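Local coordinates for uncharacterized protein MJ1460 (Methanocaldococcus jannaschii DSM 2661, PDB 2OSO), which is of unknown function but carries a zinc-binding V4R domain and belongs to the vinyl-4-reductase family, at residues S49-S52 against L53-G57. The protein carries 3 engineered substitutions. Numbering follows the deposited sequence. Where two conformers were deposited one is given.
Sequences SETS and LYEIG
S52 meets E55 through a side-chain to backbone hydrogen bond: E55 N donates to S52 OG at 3.0 Å, nearly straight by its N-H...O angle of 170°. The torsion that allows this has OG between the backbone N and the carbonyl carbon (chi1 76°), which aims it at the amide of E55. The E55 side chain comes close as well, its CG 3.4 Å from S52 OG, but S52 N is buried without a partner, so E55 returns no bond to it and no capping box is closed. By this geometry S52 is the N-cap of helix 53-64, and the main chain starts the helical pattern at the same residue, I56 N donating to S52 O at 3.0 Å and 176°. With alanine in place of S52, E55 N would probably lose its capping acceptor and the first turn would be more prone to fray. T51 straddles two neighbours: its side chain and that of E55 slide past each other in opposite directions, OG1 3.8 Å from E55 OE1, while CG2 packs against I56 CD1 at 4.0 Å, crossing at about a right angle. E6 of the second subunit accepts a hydrogen bond from L53 N, placing this helix start at the dimer interface.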
loop_
_atom_site.group_PDB
_atom_site.type_symbol
_atom_site.label_atom_id
_atom_site.label_comp_id
_atom_site.label_asym_id
_atom_site.label_seq_id
_atom_site.Cartn_x
_atom_site.Cartn_y
_atom_site.Cartn_z
ATOM N N SER A 49 5.691 -0.988 -19.216
ATOM C CA SER A 49 6.520 -2.111 -18.735
ATOM C C SER A 49 5.693 -3.208 -18.015
ATOM O O SER A 49 4.478 -3.312 -18.252
ATOM C CB SER A 49 7.669 -1.592 -17.863
ATOM N N GLU A 50 6.339 -3.961 -17.121
ATOM C CA GLU A 50 5.799 -5.224 -16.608
ATOM C C GLU A 50 6.578 -5.731 -15.383
ATOM O O GLU A 50 7.809 -5.584 -15.318
ATOM C CB GLU A 50 5.899 -6.266 -17.724
ATOM C CG GLU A 50 5.236 -7.594 -17.477
ATOM C CD GLU A 50 5.584 -8.575 -18.568
ATOM O OE1 GLU A 50 5.222 -8.309 -19.729
ATOM O OE2 GLU A 50 6.237 -9.595 -18.272
ATOM N N THR A 51 5.868 -6.324 -14.417
ATOM C CA THR A 51 6.525 -6.994 -13.240
ATOM C C THR A 51 5.533 -7.963 -12.547
ATOM O O THR A 51 4.508 -8.316 -13.133
ATOM C CB THR A 51 7.202 -5.936 -12.257
ATOM O OG1 THR A 51 7.989 -6.607 -11.249
ATOM C CG2 THR A 51 6.173 -5.014 -11.636
ATOM N N SER A 52 5.835 -8.462 -11.353
ATOM C CA SER A 52 4.828 -9.268 -10.611
ATOM C C SER A 52 4.820 -8.918 -9.139
ATOM O O SER A 52 5.760 -8.344 -8.638
ATOM C CB SER A 52 5.103 -10.748 -10.776
ATOM O OG SER A 52 6.178 -11.128 -9.983
ATOM N N LEU A 53 3.741 -9.252 -8.447
ATOM C CA LEU A 53 3.697 -9.068 -6.999
ATOM C C LEU A 53 4.811 -9.862 -6.250
ATOM O O LEU A 53 5.324 -9.410 -5.230
ATOM C CB LEU A 53 2.310 -9.424 -6.469
ATOM C CG LEU A 53 1.297 -8.279 -6.725
ATOM C CD1 LEU A 53 -0.060 -8.698 -6.358
ATOM C CD2 LEU A 53 1.694 -7.045 -5.893
ATOM N N TYR A 54 5.143 -11.042 -6.748
ATOM C CA TYR A 54 6.267 -11.812 -6.211
ATOM C C TYR A 54 7.577 -11.048 -6.354
ATOM O O TYR A 54 8.333 -10.898 -5.397
ATOM C CB TYR A 54 6.366 -13.129 -6.940
ATOM C CG TYR A 54 7.458 -14.036 -6.411
ATOM C CD1 TYR A 54 7.238 -14.826 -5.319
ATOM C CD2 TYR A 54 8.689 -14.107 -7.029
ATOM C CE1 TYR A 54 8.232 -15.656 -4.802
ATOM C CE2 TYR A 54 9.709 -14.949 -6.518
ATOM C CZ TYR A 54 9.454 -15.736 -5.412
ATOM O OH TYR A 54 10.437 -16.573 -4.859
ATOM N N GLU A 55 7.862 -10.552 -7.528
ATOM C CA GLU A 55 9.119 -9.834 -7.710
ATOM C C GLU A 55 9.211 -8.540 -6.900
ATOM O O GLU A 55 10.241 -8.243 -6.302
ATOM C CB GLU A 55 9.356 -9.585 -9.189
ATOM C CG GLU A 55 9.604 -10.868 -9.945
ATOM C CD GLU A 55 9.614 -10.643 -11.434
ATOM O OE1 GLU A 55 10.266 -9.648 -11.870
ATOM O OE2 GLU A 55 8.975 -11.472 -12.137
ATOM N N ILE A 56 8.114 -7.793 -6.810
ATOM C CA ILE A 56 8.050 -6.665 -5.897
ATOM C C ILE A 56 8.239 -7.039 -4.412
ATOM O O ILE A 56 8.908 -6.330 -3.663
ATOM C CB ILE A 56 6.721 -5.831 -6.106
ATOM C CG1 ILE A 56 6.564 -5.366 -7.557
ATOM C CG2 ILE A 56 6.690 -4.621 -5.155
ATOM C CD1 ILE A 56 7.614 -4.269 -7.941
ATOM N N GLY A 57 7.613 -8.112 -3.950
ATOM C CA GLY A 57 7.863 -8.665 -2.620
ATOM C C GLY A 57 9.322 -9.012 -2.387
ATOM O O GLY A 57 9.888 -8.643 -1.347
#